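Local coordinates for hypothetical protein PA2201 (Pseudomonas aeruginosa, PDB 2FEF) that is of unknown function but is probably an immunity protein that neutralises a PoNe-type DNase toxin, at residues B[146-150]-B[178-184]; B[154-158]-B[258-262]. All coordinates share one frame; numbering follows the deposited sequence.

Contact 1: residues B[146-150]-B[178-184]; sequences YPFAL and DRLLDYL
Y146 and L150 reach across to D178 and the leucines of 179-184 from a helix running nearly parallel to theirs, the short axes inclined by 17° and 11.1 Å apart. This is a helix-helix contact of an all-alpha fold, with D178, the N-cap of helix 179-189, as its polar point. Y146 spans the gap because its ring swings out with CG anti to the backbone N (chi1 -169°). Its OH donates to D178 OD1 at 2.8 Å; OD1 receives the bond on its syn lone pair, and the ring and carboxylate planes stand 78° apart. The same OD1 caps its own helix through a weak but straight bond from L181 N at 3.3 Å. OD2 of D178 accepts from the backbone N of F199, so both oxygens of this buried carboxylate are held and its rotation is fixed. Those donors would probably favour the ionised form. Beyond the hydroxyl the contact is apolar. L181 CD1 meets Y146 CE1 at 3.6 Å, oblique to the ring, and also touches A149 CB. H200 and F204 pack against the same ring. One turn on, L150 CD1 touches two leucines, 4.0 Å from L180 CD2 and 3.7 Å from L184 CD1.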
ATOM      1  N   TYR B 146      14.923 -18.470   5.467  1.00 27.12           N
ATOM      2  CA  TYR B 146      16.156 -18.930   4.791  1.00 26.81           C
ATOM      3  C   TYR B 146      16.302 -18.429   3.340  1.00 26.36           C
ATOM      4  O   TYR B 146      17.388 -18.033   2.967  1.00 27.20           O
ATOM      5  CB  TYR B 146      16.235 -20.460   4.795  1.00 27.05           C
ATOM      6  CG  TYR B 146      17.575 -21.038   4.377  1.00 27.20           C
ATOM      7  CD1 TYR B 146      18.602 -21.231   5.324  1.00 27.66           C
ATOM      8  CD2 TYR B 146      17.804 -21.465   3.055  1.00 26.81           C
ATOM      9  CE1 TYR B 146      19.828 -21.794   4.963  1.00 27.31           C
ATOM     10  CE2 TYR B 146      19.029 -22.016   2.690  1.00 26.30           C
ATOM     11  CZ  TYR B 146      20.025 -22.193   3.634  1.00 26.74           C
ATOM     12  OH  TYR B 146      21.230 -22.742   3.264  1.00 27.79           O
ATOM     13  N   PRO B 147      15.226 -18.457   2.528  1.00 26.22           N
ATOM     14  CA  PRO B 147      15.426 -17.984   1.141  1.00 25.20           C
ATOM     15  C   PRO B 147      15.972 -16.545   1.041  1.00 25.07           C
ATOM     16  O   PRO B 147      16.641 -16.248   0.097  1.00 23.17           O
ATOM     17  CB  PRO B 147      14.028 -18.037   0.539  1.00 26.08           C
ATOM     18  CG  PRO B 147      13.317 -19.133   1.325  1.00 25.98           C
ATOM     19  CD  PRO B 147      13.834 -18.898   2.749  1.00 26.02           C
ATOM     20  N   PHE B 148      15.643 -15.642   1.973  1.00 24.39           N
ATOM     21  CA  PHE B 148      16.248 -14.287   1.889  1.00 24.92           C
ATOM     22  C   PHE B 148      17.730 -14.331   2.166  1.00 24.23           C
ATOM     23  O   PHE B 148      18.503 -13.513   1.622  1.00 24.61           O
ATOM     24  CB  PHE B 148      15.593 -13.305   2.913  1.00 24.06           C
ATOM     25  CG  PHE B 148      14.150 -13.028   2.626  1.00 24.89           C
ATOM     26  CD1 PHE B 148      13.786 -12.159   1.609  1.00 23.65           C
ATOM     27  CD2 PHE B 148      13.145 -13.614   3.416  1.00 29.54           C
ATOM     28  CE1 PHE B 148      12.421 -11.874   1.339  1.00 24.40           C
ATOM     29  CE2 PHE B 148      11.752 -13.330   3.177  1.00 29.94           C
ATOM     30  CZ  PHE B 148      11.405 -12.472   2.130  1.00 26.50           C
ATOM     31  N   ALA B 149      18.151 -15.238   3.059  1.00 24.96           N
ATOM     32  CA  ALA B 149      19.596 -15.346   3.361  1.00 24.72           C
ATOM     33  C   ALA B 149      20.308 -15.983   2.142  1.00 24.85           C
ATOM     34  O   ALA B 149      21.405 -15.552   1.743  1.00 24.22           O
ATOM     35  CB  ALA B 149      19.839 -16.167   4.623  1.00 24.24           C
ATOM     36  N   LEU B 150      19.669 -16.987   1.551  1.00 24.51           N
ATOM     37  CA  LEU B 150      20.185 -17.617   0.312  1.00 25.03           C
ATOM     38  C   LEU B 150      20.354 -16.535  -0.758  1.00 25.60           C
ATOM     39  O   LEU B 150      21.412 -16.448  -1.385  1.00 27.13           O
ATOM     40  CB  LEU B 150      19.216 -18.714  -0.201  1.00 23.89           C
ATOM     41  CG  LEU B 150      19.566 -19.293  -1.591  1.00 25.53           C
ATOM     42  CD1 LEU B 150      20.947 -19.945  -1.520  1.00 22.58           C
ATOM     43  CD2 LEU B 150      18.482 -20.287  -1.952  1.00 22.96           C
ATOM     44  N   ASP B 178      24.296 -22.269   7.978  1.00 26.86           N
ATOM     45  CA  ASP B 178      24.449 -23.713   7.809  1.00 26.70           C
ATOM     46  C   ASP B 178      25.462 -24.052   6.714  1.00 26.96           C
ATOM     47  O   ASP B 178      26.172 -23.162   6.239  1.00 26.84           O
ATOM     48  CB  ASP B 178      23.080 -24.388   7.567  1.00 26.77           C
ATOM     49  CG  ASP B 178      22.515 -24.147   6.168  1.00 27.73           C
ATOM     50  OD1 ASP B 178      22.919 -23.181   5.466  1.00 25.23           O
ATOM     51  OD2 ASP B 178      21.613 -24.931   5.776  1.00 30.22           O
ATOM     52  N   ARG B 179      25.541 -25.319   6.307  1.00 25.99           N
ATOM     53  CA  ARG B 179      26.618 -25.749   5.418  1.00 26.31           C
ATOM     54  C   ARG B 179      26.622 -24.964   4.101  1.00 26.41           C
ATOM     55  O   ARG B 179      27.652 -24.413   3.698  1.00 26.21           O
ATOM     56  CB  ARG B 179      26.542 -27.243   5.137  1.00 25.94           C
ATOM     57  CG  ARG B 179      27.688 -27.749   4.206  1.00 27.46           C
ATOM     58  CD  ARG B 179      27.741 -29.258   4.158  1.00 32.74           C
ATOM     59  NE  ARG B 179      28.365 -29.825   5.345  1.00 35.19           N
ATOM     60  CZ  ARG B 179      28.505 -31.133   5.566  1.00 37.24           C
ATOM     61  NH1 ARG B 179      28.041 -32.004   4.681  1.00 37.66           N
ATOM     62  NH2 ARG B 179      29.105 -31.566   6.676  1.00 36.52           N
ATOM     63  N   LEU B 180      25.464 -24.899   3.457  1.00 25.78           N
ATOM     64  CA  LEU B 180      25.354 -24.175   2.180  1.00 26.45           C
ATOM     65  C   LEU B 180      25.713 -22.689   2.315  1.00 26.04           C
ATOM     66  O   LEU B 180      26.507 -22.169   1.528  1.00 25.64           O
ATOM     67  CB  LEU B 180      23.964 -24.342   1.534  1.00 26.40           C
ATOM     68  CG  LEU B 180      23.725 -23.471   0.285  1.00 26.77           C
ATOM     69  CD1 LEU B 180      24.665 -23.829  -0.881  1.00 24.53           C
ATOM     70  CD2 LEU B 180      22.273 -23.517  -0.155  1.00 25.52           C
ATOM     71  N   LEU B 181      25.149 -22.019   3.312  1.00 25.56           N
ATOM     72  CA  LEU B 181      25.457 -20.592   3.492  1.00 26.35           C
ATOM     73  C   LEU B 181      26.953 -20.394   3.769  1.00 26.93           C
ATOM     74  O   LEU B 181      27.553 -19.421   3.274  1.00 27.15           O
ATOM     75  CB  LEU B 181      24.608 -19.944   4.612  1.00 25.60           C
ATOM     76  CG  LEU B 181      23.087 -19.857   4.371  1.00 25.55           C
ATOM     77  CD1 LEU B 181      22.339 -19.253   5.605  1.00 24.88           C
ATOM     78  CD2 LEU B 181      22.734 -19.142   3.022  1.00 27.78           C
ATOM     79  N   ASP B 182      27.554 -21.303   4.543  1.00 27.29           N
ATOM     80  CA  ASP B 182      29.006 -21.270   4.757  1.00 28.23           C
ATOM     81  C   ASP B 182      29.823 -21.448   3.465  1.00 28.59           C
ATOM     82  O   ASP B 182      30.795 -20.703   3.249  1.00 28.71           O
ATOM     83  CB  ASP B 182      29.459 -22.287   5.813  1.00 28.90           C
ATOM     84  CG  ASP B 182      29.105 -21.859   7.245  1.00 30.72           C
ATOM     85  OD1 ASP B 182      28.648 -20.713   7.449  1.00 31.72           O
ATOM     86  OD2 ASP B 182      29.308 -22.685   8.169  1.00 30.60           O
ATOM     87  N   TYR B 183      29.444 -22.402   2.609  1.00 27.67           N
ATOM     88  CA  TYR B 183      30.064 -22.521   1.276  1.00 28.27           C
ATOM     89  C   TYR B 183      29.904 -21.267   0.426  1.00 28.60           C
ATOM     90  O   TYR B 183      30.864 -20.834  -0.207  1.00 28.40           O
ATOM     91  CB  TYR B 183      29.543 -23.747   0.518  1.00 29.17           C
ATOM     92  CG  TYR B 183      30.338 -24.991   0.844  1.00 30.16           C
ATOM     93  CD1 TYR B 183      30.179 -25.638   2.059  1.00 30.22           C
ATOM     94  CD2 TYR B 183      31.236 -25.529  -0.082  1.00 32.49           C
ATOM     95  CE1 TYR B 183      30.907 -26.787   2.371  1.00 31.97           C
ATOM     96  CE2 TYR B 183      31.968 -26.684   0.216  1.00 33.43           C
ATOM     97  CZ  TYR B 183      31.794 -27.300   1.454  1.00 33.09           C
ATOM     98  OH  TYR B 183      32.509 -28.427   1.781  1.00 33.17           O
ATOM     99  N   LEU B 184      28.698 -20.692   0.408  1.00 28.10           N
ATOM    100  CA  LEU B 184      28.452 -19.469  -0.375  1.00 27.57           C
ATOM    101  C   LEU B 184      29.274 -18.279   0.109  1.00 28.44           C
ATOM    102  O   LEU B 184      29.733 -17.479  -0.693  1.00 29.69           O
ATOM    103  CB  LEU B 184      26.965 -19.119  -0.413  1.00 25.98           C
ATOM    104  CG  LEU B 184      26.089 -20.138  -1.164  1.00 26.92           C
ATOM    105  CD1 LEU B 184      24.615 -19.743  -1.098  1.00 26.34           C
ATOM    106  CD2 LEU B 184      26.577 -20.280  -2.630  1.00 26.25           C
TER

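Contact 2: residues B[154-158]-B[258-262]; sequences AMGVL and MEVSA
L158 turns its CG anti to the carbonyl carbon (chi1 -78°), which lays CD2 against S261 O and CB and CD1 against M258 O and S261 CB, while V157 has CG1 anti to the backbone N (chi1 174°) and lays that methyl by A262. The setting is a close helix-helix packing in the all-alpha fold, with short axes 8.8 Å apart and inclined at 36°. Small residues permit the approach: the CA atoms of A154 and A262 are 5.3 Å apart, and their CB atoms touch at 3.9 Å. A154 CB also rests on the first turn of 258-262, 3.5 Å from M258 O. No hydrogen bond links the segments; apolar contacts join them. The selenomethionines M155 and M258 meet beside I91 of helix 66-93, but their approach is too close in the model to carry detail. On the far flank E259 points away; its OE1 takes the N-H of V260, and OE2 is held by the hydroxyls of Y225 and Y230. S261 OG bonds to A257 O and L281 N, while L284 and V285 of helix 282-292 pack on L158. V157 CG1 ends 3.6 Å from A262 O.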
ATOM      1  N   ALA B 154      23.967 -15.739  -2.257  1.00 24.75           N
ATOM      2  CA  ALA B 154      24.146 -16.203  -3.655  1.00 24.31           C
ATOM      3  C   ALA B 154      24.162 -15.044  -4.651  1.00 24.62           C
ATOM      4  O   ALA B 154      24.968 -15.051  -5.616  1.00 24.45           O
ATOM      5  CB  ALA B 154      23.052 -17.231  -4.027  1.00 24.28           C
HETATM    6  N   MSE B 155      23.327 -14.019  -4.403  1.00 24.51           N
HETATM    7  CA  MSE B 155      23.260 -12.920  -5.370  1.00 24.77           C
HETATM    8  C   MSE B 155      24.452 -12.032  -5.153  1.00 24.64           C
HETATM    9  O   MSE B 155      24.922 -11.414  -6.077  1.00 25.60           O
HETATM   10  CB  MSE B 155      21.933 -12.132  -5.346  1.00 25.00           C
HETATM   11  CG  MSE B 155      20.626 -12.937  -5.713  1.00 26.08           C
HETATM   12 SE   MSE B 155      20.925 -13.980  -7.408  1.00 40.21          SE
HETATM   13  CE  MSE B 155      21.373 -15.712  -6.751  1.00 42.68           C
ATOM     14  N   GLY B 156      24.968 -11.994  -3.930  1.00 25.38           N
ATOM     15  CA  GLY B 156      26.276 -11.326  -3.672  1.00 24.56           C
ATOM     16  C   GLY B 156      27.392 -11.890  -4.567  1.00 23.97           C
ATOM     17  O   GLY B 156      28.198 -11.149  -5.131  1.00 23.92           O
ATOM     18  N   VAL B 157      27.491 -13.200  -4.608  1.00 23.23           N
ATOM     19  CA  VAL B 157      28.450 -13.907  -5.459  1.00 23.35           C
ATOM     20  C   VAL B 157      28.162 -13.683  -6.966  1.00 24.16           C
ATOM     21  O   VAL B 157      29.061 -13.363  -7.762  1.00 23.99           O
ATOM     22  CB  VAL B 157      28.422 -15.433  -5.135  1.00 24.72           C
ATOM     23  CG1 VAL B 157      29.317 -16.205  -6.133  1.00 22.88           C
ATOM     24  CG2 VAL B 157      28.894 -15.730  -3.696  1.00 22.54           C
ATOM     25  N   LEU B 158      26.910 -13.846  -7.356  1.00 24.04           N
ATOM     26  CA  LEU B 158      26.521 -13.793  -8.780  1.00 24.44           C
ATOM     27  C   LEU B 158      26.604 -12.371  -9.344  1.00 24.51           C
ATOM     28  O   LEU B 158      26.708 -12.175 -10.556  1.00 24.26           O
ATOM     29  CB  LEU B 158      25.097 -14.367  -8.951  1.00 24.40           C
ATOM     30  CG  LEU B 158      25.035 -15.909  -8.919  1.00 24.60           C
ATOM     31  CD1 LEU B 158      23.645 -16.370  -8.768  1.00 27.60           C
ATOM     32  CD2 LEU B 158      25.689 -16.525 -10.239  1.00 24.91           C
HETATM   33  N   MSE B 258      19.832 -20.459  -7.497  1.00 26.51           N
HETATM   34  CA  MSE B 258      20.828 -19.427  -7.159  1.00 28.94           C
HETATM   35  C   MSE B 258      22.028 -20.037  -6.499  1.00 26.60           C
HETATM   36  O   MSE B 258      23.143 -19.553  -6.680  1.00 26.41           O
HETATM   37  CB  MSE B 258      20.202 -18.506  -6.094  1.00 28.85           C
HETATM   38  CG  MSE B 258      19.153 -17.707  -6.681  1.00 31.93           C
HETATM   39 SE   MSE B 258      18.488 -16.509  -5.264  1.00 39.62          SE
HETATM   40  CE  MSE B 258      17.260 -15.651  -6.471  1.00 31.88           C
ATOM     41  N   GLU B 259      21.795 -21.091  -5.712  1.00 25.55           N
ATOM     42  CA  GLU B 259      22.885 -21.767  -5.024  1.00 24.95           C
ATOM     43  C   GLU B 259      23.850 -22.456  -6.019  1.00 25.48           C
ATOM     44  O   GLU B 259      25.060 -22.269  -5.928  1.00 25.01           O
ATOM     45  CB  GLU B 259      22.387 -22.727  -3.931  1.00 25.13           C
ATOM     46  CG  GLU B 259      21.779 -24.110  -4.303  1.00 24.90           C
ATOM     47  CD  GLU B 259      20.473 -24.060  -5.059  1.00 27.11           C
ATOM     48  OE1 GLU B 259      20.444 -23.438  -6.147  1.00 31.82           O
ATOM     49  OE2 GLU B 259      19.494 -24.724  -4.655  1.00 27.66           O
ATOM     50  N   VAL B 260      23.300 -23.225  -6.945  1.00 24.94           N
ATOM     51  CA  VAL B 260      24.119 -23.921  -7.975  1.00 24.56           C
ATOM     52  C   VAL B 260      24.868 -22.892  -8.842  1.00 25.25           C
ATOM     53  O   VAL B 260      26.067 -23.047  -9.135  1.00 24.86           O
ATOM     54  CB  VAL B 260      23.258 -24.854  -8.863  1.00 25.18           C
ATOM     55  CG1 VAL B 260      24.127 -25.629  -9.897  1.00 23.33           C
ATOM     56  CG2 VAL B 260      22.481 -25.837  -8.013  1.00 24.11           C
ATOM     57  N   SER B 261      24.156 -21.856  -9.270  1.00 24.18           N
ATOM     58  CA  SER B 261      24.789 -20.816 -10.094  1.00 24.70           C
ATOM     59  C   SER B 261      25.930 -20.127  -9.330  1.00 24.62           C
ATOM     60  O   SER B 261      27.022 -19.958  -9.889  1.00 25.07           O
ATOM     61  CB  SER B 261      23.749 -19.805 -10.603  1.00 24.24           C
ATOM     62  OG  SER B 261      22.604 -20.512 -11.123  1.00 24.75           O
ATOM     63  N   ALA B 262      25.703 -19.776  -8.050  1.00 24.41           N
ATOM     64  CA  ALA B 262      26.762 -19.127  -7.255  1.00 23.40           C
ATOM     65  C   ALA B 262      27.934 -20.080  -7.028  1.00 23.37           C
ATOM     66  O   ALA B 262      29.099 -19.680  -7.069  1.00 22.22           O
ATOM     67  CB  ALA B 262      26.194 -18.591  -5.936  1.00 23.57           C
TER

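In the fold
Contacts 1 and 2 use the two ends of one helix, 146-158: its 146-150 part faces 179-189 and its last turns face 258-267. Their centres lie about 10 Å apart, and each is about 9 Å from the centre of the chain. The two partner helices also touch each other, which closes a three-helix cluster. L184 joins the two contacts, with its CD2 3.7 Å from A262 CB and its O 3.6 Å from V157 CG2. E259 CB also sits 3.9 Å from L180 CD2 and 4.0 Å from L150 CD1. Along the chain the segments alternate, so the two connections cross: 154-158 falls between the segments of contact 1, and 178-184 between those of contact 2.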